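Local coordinates for putative oxidoreductase (PDB 3E82), which probably acts as an NAD(P)-dependent oxidoreductase of the Gfo/Idh/MocA family, with a Rossmann-type nucleotide-binding domain joined to a C-terminal alpha/beta domain, at residues S29-N34 with D298-Y303; Q199-T204 with N212-V217; I251-D256 with D276-V281. All coordinates share one frame; numbering follows the deposited sequence.

Overall arrangement
The three contacts differ in what they join. Contact 1 is partly buried and links the two halves of the fold, the entrance to a strand of the parallel Rossmann sheet meeting the first part of helix 300-310; an arginine side chain and a small apolar patch do the work. Contacts 2 and 3 both belong to the mixed sheet of the C-terminal domain, their centres about 25 Å apart. Contact 2 is buried, a hairpin held mainly by backbone bonds, with a bulge at one end and one face turned to the second subunit. Contact 3, partly exposed, keeps one beta bridge and then gives way to a salt-bridge network between loops; its nearest atoms come within about 5 Å of contact 1.

Contact 1: S29-N34 with D298-Y303; sequences SVPGLN and DQRQYY
Val30 comes nearest to Tyr303 along the backbone, with 7.0 Å between their CA atoms, where the type II turn from Val30 to Leu33 faces the first part of helix 300-310. The turn is the loop between helix 17-28 and strand 33-39 of the Rossmann fold, so the contact ties the nucleotide-binding half to a helix that follows the C-terminal sheet in the chain.

Arg300 carries the polar half. Its chain bends at chi3 (53°) and brings the guanidinium side-on to Ser29, with two nitrogens engaged. NE meets Ser29 OG at 2.9 Å, and NH2 gives a nearly straight bond to Ser29 O, also 2.9 Å; both acceptors lie close to the guanidinium plane, although NH2 stands above the plane of the Ser29 carbonyl. Ser29 OG is bonded as well to Leu26 O in the preceding helix. The remaining nitrogen, NH1, forms a salt bridge to the syn lone pair of Asp298 OD2. Asp298, just before the turn into the helix, also makes a capping bond, its OD1 accepting from Arg300 N, which comes from above the carboxylate plane. The guanidinium is thus held on two sides, which fixes its rotation.

Beside this polar group is an apolar patch. Val30 CG2 and Leu33 CD1 both rest on the CB of Tyr303, each side chain crossing the tyrosine at about a right angle. The ring then leads away from the turn, and its hydroxyl bonds to His23 ND1 of helix 17-28. The closest of these apolar approaches is Leu33 CD1 to Tyr303 CB, 3.8 Å.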
loop_
_atom_site.group_PDB
_atom_site.type_symbol
_atom_site.label_atom_id
_atom_site.label_comp_id
_atom_site.label_asym_id
_atom_site.label_seq_id
_atom_site.Cartn_x
_atom_site.Cartn_y
_atom_site.Cartn_z
ATOM N N SER B 29 14.983 -6.008 34.969
ATOM C CA SER B 29 14.378 -4.716 35.286
ATOM C C SER B 29 12.966 -4.851 35.855
ATOM O O SER B 29 12.341 -3.857 36.224
ATOM C CB SER B 29 14.318 -3.842 34.033
ATOM O OG SER B 29 13.295 -4.302 33.162
ATOM N N VAL B 30 12.468 -6.079 35.929
ATOM C CA VAL B 30 11.125 -6.328 36.433
ATOM C C VAL B 30 11.140 -7.023 37.790
ATOM O O VAL B 30 11.499 -8.200 37.894
ATOM C CB VAL B 30 10.314 -7.199 35.439
ATOM C CG1 VAL B 30 8.945 -7.515 36.012
ATOM C CG2 VAL B 30 10.182 -6.481 34.108
ATOM N N PRO B 31 10.747 -6.300 38.852
ATOM C CA PRO B 31 10.717 -6.862 40.207
ATOM C C PRO B 31 9.816 -8.095 40.283
ATOM O O PRO B 31 8.808 -8.191 39.576
ATOM C CB PRO B 31 10.177 -5.704 41.047
ATOM C CG PRO B 31 10.673 -4.508 40.320
ATOM C CD PRO B 31 10.401 -4.869 38.876
ATOM N N GLY B 32 10.178 -9.034 41.147
ATOM C CA GLY B 32 9.377 -10.236 41.289
ATOM C C GLY B 32 9.928 -11.352 40.429
ATOM O O GLY B 32 9.657 -12.527 40.678
ATOM N N LEU B 33 10.704 -10.979 39.414
ATOM C CA LEU B 33 11.314 -11.953 38.522
ATOM C C LEU B 33 12.787 -12.077 38.877
ATOM O O LEU B 33 13.457 -11.081 39.135
ATOM C CB LEU B 33 11.186 -11.509 37.064
ATOM C CG LEU B 33 9.778 -11.352 36.492
ATOM C CD1 LEU B 33 9.896 -11.076 35.000
ATOM C CD2 LEU B 33 8.959 -12.629 36.741
ATOM N N ASN B 34 13.299 -13.297 38.887
ATOM C CA ASN B 34 14.701 -13.494 39.220
ATOM C C ASN B 34 15.401 -14.371 38.178
ATOM O O ASN B 34 15.100 -15.550 38.040
ATOM C CB ASN B 34 14.803 -14.110 40.630
ATOM C CG ASN B 34 16.206 -14.572 40.979
ATOM O OD1 ASN B 34 17.198 -13.914 40.660
ATOM N ND2 ASN B 34 16.292 -15.709 41.655
ATOM N N ASP B 298 6.996 0.684 26.339
ATOM C CA ASP B 298 7.734 -0.123 27.309
ATOM C C ASP B 298 7.435 -1.614 27.224
ATOM O O ASP B 298 6.477 -2.103 27.820
ATOM C CB ASP B 298 7.474 0.368 28.731
ATOM C CG ASP B 298 8.276 -0.404 29.766
ATOM O OD1 ASP B 298 9.285 -1.044 29.383
ATOM O OD2 ASP B 298 7.902 -0.361 30.961
ATOM N N GLN B 299 8.273 -2.341 26.497
ATOM C CA GLN B 299 8.068 -3.774 26.354
ATOM C C GLN B 299 8.273 -4.560 27.660
ATOM O O GLN B 299 7.997 -5.756 27.714
ATOM C CB GLN B 299 8.965 -4.332 25.235
ATOM C CG GLN B 299 10.452 -4.217 25.463
ATOM C CD GLN B 299 11.236 -4.597 24.215
ATOM O OE1 GLN B 299 11.316 -5.770 23.846
ATOM N NE2 GLN B 299 11.801 -3.595 23.545
ATOM N N ARG B 300 8.742 -3.894 28.713
ATOM C CA ARG B 300 8.914 -4.568 29.996
ATOM C C ARG B 300 7.522 -5.027 30.431
ATOM O O ARG B 300 7.383 -5.906 31.285
ATOM C CB ARG B 300 9.499 -3.614 31.055
ATOM C CG ARG B 300 10.925 -3.161 30.792
ATOM C CD ARG B 300 11.372 -2.041 31.743
ATOM N NE ARG B 300 11.173 -2.394 33.149
ATOM C CZ ARG B 300 10.164 -1.963 33.901
ATOM N NH1 ARG B 300 9.248 -1.149 33.385
ATOM N NH2 ARG B 300 10.068 -2.354 35.171
ATOM N N GLN B 301 6.489 -4.419 29.844
ATOM C CA GLN B 301 5.114 -4.771 30.169
ATOM C C GLN B 301 4.868 -6.253 29.903
ATOM O O GLN B 301 4.118 -6.900 30.632
ATOM C CB GLN B 301 4.119 -3.933 29.357
ATOM C CG GLN B 301 3.903 -2.508 29.870
ATOM C CD GLN B 301 3.252 -2.468 31.248
ATOM O OE1 GLN B 301 2.234 -3.116 31.486
ATOM N NE2 GLN B 301 3.835 -1.696 32.159
ATOM N N TYR B 302 5.495 -6.792 28.861
ATOM C CA TYR B 302 5.316 -8.210 28.561
ATOM C C TYR B 302 5.668 -9.056 29.793
ATOM O O TYR B 302 4.910 -9.930 30.190
ATOM C CB TYR B 302 6.210 -8.648 27.398
ATOM C CG TYR B 302 6.088 -10.126 27.095
ATOM C CD1 TYR B 302 5.055 -10.608 26.289
ATOM C CD2 TYR B 302 6.979 -11.057 27.656
ATOM C CE1 TYR B 302 4.902 -11.973 26.045
ATOM C CE2 TYR B 302 6.831 -12.433 27.416
ATOM C CZ TYR B 302 5.788 -12.879 26.613
ATOM O OH TYR B 302 5.606 -14.221 26.388
ATOM N N TYR B 303 6.827 -8.792 30.386
ATOM C CA TYR B 303 7.269 -9.548 31.552
ATOM C C TYR B 303 6.521 -9.185 32.833
ATOM O O TYR B 303 6.308 -10.037 33.693
ATOM C CB TYR B 303 8.783 -9.391 31.743
ATOM C CG TYR B 303 9.580 -10.343 30.870
ATOM C CD1 TYR B 303 9.480 -11.722 31.046
ATOM C CD2 TYR B 303 10.399 -9.872 29.846
ATOM C CE1 TYR B 303 10.174 -12.614 30.222
ATOM C CE2 TYR B 303 11.100 -10.754 29.009
ATOM C CZ TYR B 303 10.980 -12.125 29.203
ATOM O OH TYR B 303 11.649 -13.014 28.382
#

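Contact 2: Q199-T204 with N212-V217; sequences QGNIAT and NDWAHV
Asn201 and His216 exchange two backbone hydrogen bonds, with His216 N to Asn201 O at 2.9 Å the straighter, in the antiparallel hairpin whose strand 197-203 edges the C-terminal domain's mixed sheet within this chain. A water bridges His216 O and Gln199 OE1. Ala203 N gives a further bond to Trp214 O, 2.8 Å. At the end of the ladder Ala203 O takes Asp213 N at 2.9 Å and a weak bond from Trp214 N, a classic beta bulge.

On the face of Asn201 and Trp214, the indole CZ3 lies 3.4 Å from Asn201 O and 3.6 Å from Asn201 OD1, with amide and ring planes 84° apart and the amide CG at the ring edge. Trp214 has its CG anti to the backbone N (chi1 -173°), which carries the six-membered ring across toward Asn201. The other face has Ile202 CG2 tight against Asn212 CB, 3.3 Å, and helices 176-192 and 320-339 cover it.

Further out, Lys225 of the second subunit bonds Asn201 OD1 and its Asn220 bonds ND2; the two His216 rings meet across the interface. The backbone ladder therefore sets the strand pairing, while the buried amide of Asn201 finds its polar partners in the other chain.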
loop_
_atom_site.group_PDB
_atom_site.type_symbol
_atom_site.label_atom_id
_atom_site.label_comp_id
_atom_site.label_asym_id
_atom_site.label_seq_id
_atom_site.Cartn_x
_atom_site.Cartn_y
_atom_site.Cartn_z
ATOM N N GLN B 199 -4.342 -11.522 1.444
ATOM C CA GLN B 199 -3.799 -11.481 0.101
ATOM C C GLN B 199 -2.333 -11.082 0.234
ATOM O O GLN B 199 -1.994 -10.169 0.986
ATOM C CB GLN B 199 -4.589 -10.472 -0.745
ATOM C CG GLN B 199 -4.301 -10.509 -2.231
ATOM C CD GLN B 199 -3.067 -9.713 -2.597
ATOM O OE1 GLN B 199 -2.879 -8.601 -2.100
ATOM N NE2 GLN B 199 -2.226 -10.266 -3.480
ATOM N N GLY B 200 -1.458 -11.776 -0.480
ATOM C CA GLY B 200 -0.051 -11.455 -0.370
ATOM C C GLY B 200 0.735 -11.360 -1.663
ATOM O O GLY B 200 0.442 -12.039 -2.642
ATOM N N ASN B 201 1.754 -10.512 -1.640
ATOM C CA ASN B 201 2.637 -10.310 -2.781
ATOM C C ASN B 201 4.022 -10.175 -2.153
ATOM O O ASN B 201 4.323 -9.161 -1.508
ATOM C CB ASN B 201 2.255 -9.029 -3.521
ATOM C CG ASN B 201 2.865 -8.952 -4.907
ATOM O OD1 ASN B 201 4.001 -9.391 -5.135
ATOM N ND2 ASN B 201 2.118 -8.386 -5.843
ATOM N N ILE B 202 4.845 -11.212 -2.317
ATOM C CA ILE B 202 6.191 -11.246 -1.736
ATOM C C ILE B 202 7.250 -11.387 -2.836
ATOM O O ILE B 202 7.109 -12.200 -3.749
ATOM C CB ILE B 202 6.306 -12.431 -0.721
ATOM C CG1 ILE B 202 5.225 -12.293 0.353
ATOM C CG2 ILE B 202 7.675 -12.430 -0.045
ATOM C CD1 ILE B 202 5.177 -13.452 1.332
ATOM N N ALA B 203 8.320 -10.606 -2.746
ATOM C CA ALA B 203 9.339 -10.664 -3.783
ATOM C C ALA B 203 10.759 -10.335 -3.331
ATOM O O ALA B 203 10.980 -9.793 -2.243
ATOM C CB ALA B 203 8.940 -9.723 -4.941
ATOM N N THR B 204 11.707 -10.668 -4.206
ATOM C CA THR B 204 13.130 -10.412 -4.004
ATOM C C THR B 204 13.481 -9.392 -5.086
ATOM O O THR B 204 13.592 -9.742 -6.260
ATOM C CB THR B 204 13.965 -11.697 -4.216
ATOM O OG1 THR B 204 13.520 -12.708 -3.299
ATOM C CG2 THR B 204 15.449 -11.423 -3.986
ATOM N N ASN B 212 13.385 -12.937 -0.004
ATOM C CA ASN B 212 12.431 -11.850 -0.207
ATOM C C ASN B 212 12.816 -10.632 0.621
ATOM O O ASN B 212 13.191 -10.755 1.790
ATOM C CB ASN B 212 10.988 -12.309 0.110
ATOM C CG ASN B 212 10.693 -12.449 1.611
ATOM O OD1 ASN B 212 10.518 -11.457 2.319
ATOM N ND2 ASN B 212 10.613 -13.692 2.090
ATOM N N ASP B 213 12.760 -9.457 -0.002
ATOM C CA ASP B 213 13.093 -8.202 0.669
ATOM C C ASP B 213 11.993 -7.165 0.435
ATOM O O ASP B 213 12.182 -5.976 0.681
ATOM C CB ASP B 213 14.431 -7.649 0.156
ATOM C CG ASP B 213 14.498 -7.590 -1.360
ATOM O OD1 ASP B 213 13.436 -7.487 -2.013
ATOM O OD2 ASP B 213 15.618 -7.637 -1.905
ATOM N N TRP B 214 10.852 -7.629 -0.056
ATOM C CA TRP B 214 9.711 -6.765 -0.313
ATOM C C TRP B 214 8.479 -7.614 -0.053
ATOM O O TRP B 214 8.290 -8.658 -0.680
ATOM C CB TRP B 214 9.717 -6.293 -1.767
ATOM C CG TRP B 214 8.676 -5.251 -2.108
ATOM C CD1 TRP B 214 8.840 -3.889 -2.101
ATOM C CD2 TRP B 214 7.353 -5.491 -2.599
ATOM N NE1 TRP B 214 7.707 -3.272 -2.570
ATOM C CE2 TRP B 214 6.777 -4.231 -2.883
ATOM C CE3 TRP B 214 6.597 -6.648 -2.832
ATOM C CZ2 TRP B 214 5.482 -4.096 -3.391
ATOM C CZ3 TRP B 214 5.307 -6.515 -3.335
ATOM C CH2 TRP B 214 4.764 -5.246 -3.610
ATOM N N ALA B 215 7.652 -7.176 0.883
ATOM C CA ALA B 215 6.445 -7.916 1.205
ATOM C C ALA B 215 5.307 -6.934 1.351
ATOM O O ALA B 215 5.366 -5.995 2.147
ATOM C CB ALA B 215 6.635 -8.706 2.488
ATOM N N HIS B 216 4.272 -7.159 0.562
ATOM C CA HIS B 216 3.108 -6.308 0.579
ATOM C C HIS B 216 1.916 -7.219 0.809
ATOM O O HIS B 216 1.503 -7.954 -0.089
ATOM C CB HIS B 216 3.001 -5.588 -0.756
ATOM C CG HIS B 216 2.052 -4.441 -0.731
ATOM N ND1 HIS B 216 0.813 -4.495 -1.323
ATOM C CD2 HIS B 216 2.126 -3.241 -0.114
ATOM C CE1 HIS B 216 0.161 -3.376 -1.069
ATOM N NE2 HIS B 216 0.935 -2.597 -0.336
ATOM N N VAL B 217 1.363 -7.154 2.016
ATOM C CA VAL B 217 0.249 -8.007 2.410
ATOM C C VAL B 217 -0.989 -7.235 2.830
ATOM O O VAL B 217 -0.904 -6.278 3.597
ATOM C CB VAL B 217 0.674 -8.917 3.574
ATOM C CG1 VAL B 217 -0.498 -9.765 4.048
ATOM C CG2 VAL B 217 1.851 -9.784 3.133
HETATM O O HOH W 1 -0.512 -7.669 -1.973
#

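Contact 3: I251-D256 with D276-V281; sequences IKARAD and DDDPLV
Lys252 and Asp276 approach from opposite directions in a salt-bridge network of Lys252, Arg254, Asp276, Asp277 and Asp278, and the ammonium NZ meets Asp276 OD2 on its syn side at 2.9 Å. The lysine chain bends at chi2 and chi4 (60° and 62°), which also brings NZ into a salt bridge with the anti lone pair of Asp278 OD2, 3.0 Å, and to Arg254 O in its own loop. Three oxygens thus grip one ammonium group. Asp278 OD2 has a second donor, Arg254 N at 2.9 Å, which comes from above the carboxylate plane.

Arg254 slides past Asp276 and Asp278 in the opposite sense, and its NH2 makes salt bridges to two carboxylates. The guanidinium is nearly coplanar with the Asp277 carboxylate, and NH2 to Asp277 OD1 is short at 2.6 Å. Asp276 is turned 42° from the guanidinium plane, yet its OD1 still lies at the edge, 3.0 Å from NH2. Asp278 N reaches this same OD1 from the other face of the carboxylate, which closes an Asx turn. A water links Arg254 NE, Ala255 O and Asp276 OD1. With three aspartates against two basic groups, the network probably favours keeping Lys252 and Arg254 charged.

Towards the other end the loops settle into a sheet, where Ile251 and Val281 form an antiparallel hydrogen-bonded pair, Val281 N to Ile251 O at 2.9 Å. Strands 248-252 and 280-284 are neighbours in the mixed sheet, flanked by 241-245 and 289-292. Leu280 packs on helix 131-142, whose Ser131 bonds Asp276 OD2, and Ile251 touches Gly237 of the second subunit.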
loop_
_atom_site.group_PDB
_atom_site.type_symbol
_atom_site.label_atom_id
_atom_site.label_comp_id
_atom_site.label_asym_id
_atom_site.label_seq_id
_atom_site.Cartn_x
_atom_site.Cartn_y
_atom_site.Cartn_z
ATOM N N ILE B 251 -0.908 9.953 11.091
ATOM C CA ILE B 251 0.330 9.386 10.606
ATOM C C ILE B 251 1.356 9.416 11.724
ATOM O O ILE B 251 1.457 10.404 12.456
ATOM C CB ILE B 251 0.912 10.190 9.404
ATOM C CG1 ILE B 251 0.044 10.003 8.153
ATOM C CG2 ILE B 251 2.321 9.723 9.100
ATOM C CD1 ILE B 251 -1.325 10.655 8.239
ATOM N N LYS B 252 2.086 8.318 11.874
ATOM C CA LYS B 252 3.167 8.236 12.848
ATOM C C LYS B 252 4.355 7.988 11.936
ATOM O O LYS B 252 4.511 6.907 11.370
ATOM C CB LYS B 252 2.987 7.063 13.818
ATOM C CG LYS B 252 4.142 6.929 14.835
ATOM C CD LYS B 252 4.281 8.184 15.708
ATOM C CE LYS B 252 5.289 8.004 16.851
ATOM N NZ LYS B 252 6.685 7.720 16.353
ATOM N N ALA B 253 5.177 9.008 11.771
ATOM C CA ALA B 253 6.326 8.929 10.891
ATOM C C ALA B 253 7.401 7.928 11.291
ATOM O O ALA B 253 7.721 7.008 10.532
ATOM C CB ALA B 253 6.946 10.318 10.751
ATOM N N ARG B 254 7.943 8.115 12.492
ATOM C CA ARG B 254 9.042 7.304 13.006
ATOM C C ARG B 254 8.641 6.095 13.860
ATOM O O ARG B 254 7.578 6.070 14.470
ATOM C CB ARG B 254 9.983 8.226 13.799
ATOM C CG ARG B 254 11.330 7.621 14.178
ATOM C CD ARG B 254 12.171 8.606 14.995
ATOM N NE ARG B 254 11.436 9.075 16.166
ATOM C CZ ARG B 254 11.855 10.020 17.003
ATOM N NH1 ARG B 254 13.024 10.620 16.814
ATOM N NH2 ARG B 254 11.095 10.373 18.031
ATOM N N ALA B 255 9.514 5.093 13.905
ATOM C CA ALA B 255 9.253 3.885 14.679
ATOM C C ALA B 255 9.721 4.006 16.124
ATOM O O ALA B 255 10.539 4.864 16.457
ATOM C CB ALA B 255 9.934 2.691 14.023
ATOM N N ASP B 256 9.181 3.141 16.976
ATOM C CA ASP B 256 9.544 3.083 18.386
ATOM C C ASP B 256 11.071 2.914 18.457
ATOM O O ASP B 256 11.662 2.286 17.581
ATOM C CB ASP B 256 8.829 1.883 19.028
ATOM C CG ASP B 256 9.333 1.574 20.418
ATOM O OD1 ASP B 256 8.715 2.026 21.408
ATOM O OD2 ASP B 256 10.361 0.877 20.512
ATOM N N ASP B 276 9.356 8.796 23.083
ATOM C CA ASP B 276 9.178 9.026 21.657
ATOM C C ASP B 276 8.730 10.466 21.421
ATOM O O ASP B 276 7.555 10.797 21.593
ATOM C CB ASP B 276 8.128 8.059 21.112
ATOM C CG ASP B 276 8.137 7.984 19.600
ATOM O OD1 ASP B 276 8.681 8.909 18.957
ATOM O OD2 ASP B 276 7.590 6.999 19.061
ATOM N N ASP B 277 9.665 11.319 21.015
ATOM C CA ASP B 277 9.344 12.718 20.770
ATOM C C ASP B 277 8.900 12.997 19.327
ATOM O O ASP B 277 8.925 14.139 18.867
ATOM C CB ASP B 277 10.535 13.601 21.158
ATOM C CG ASP B 277 11.750 13.357 20.296
ATOM O OD1 ASP B 277 11.768 12.345 19.564
ATOM O OD2 ASP B 277 12.695 14.175 20.357
ATOM N N ASP B 278 8.507 11.942 18.616
ATOM C CA ASP B 278 8.001 12.073 17.253
ATOM C C ASP B 278 6.503 11.982 17.481
ATOM O O ASP B 278 5.974 10.921 17.798
ATOM C CB ASP B 278 8.473 10.920 16.363
ATOM C CG ASP B 278 7.872 10.980 14.963
ATOM O OD1 ASP B 278 8.116 11.979 14.254
ATOM O OD2 ASP B 278 7.155 10.033 14.569
ATOM N N PRO B 279 5.797 13.104 17.323
ATOM C CA PRO B 279 4.357 13.102 17.545
ATOM C C PRO B 279 3.489 12.456 16.488
ATOM O O PRO B 279 3.914 12.206 15.361
ATOM C CB PRO B 279 4.047 14.581 17.690
ATOM C CG PRO B 279 4.937 15.170 16.652
ATOM C CD PRO B 279 6.251 14.429 16.864
ATOM N N LEU B 280 2.260 12.182 16.890
ATOM C CA LEU B 280 1.270 11.627 16.000
ATOM C C LEU B 280 0.769 12.870 15.267
ATOM O O LEU B 280 0.530 13.905 15.900
ATOM C CB LEU B 280 0.141 11.003 16.818
ATOM C CG LEU B 280 0.506 9.779 17.669
ATOM C CD1 LEU B 280 -0.281 9.804 18.977
ATOM C CD2 LEU B 280 0.225 8.499 16.884
ATOM N N VAL B 281 0.658 12.793 13.945
ATOM C CA VAL B 281 0.158 13.923 13.166
ATOM C C VAL B 281 -1.264 13.565 12.725
ATOM O O VAL B 281 -1.475 12.617 11.961
ATOM C CB VAL B 281 1.062 14.205 11.935
ATOM C CG1 VAL B 281 0.511 15.370 11.138
ATOM C CG2 VAL B 281 2.484 14.517 12.393
HETATM O O HOH W 2 9.950 7.252 17.012
#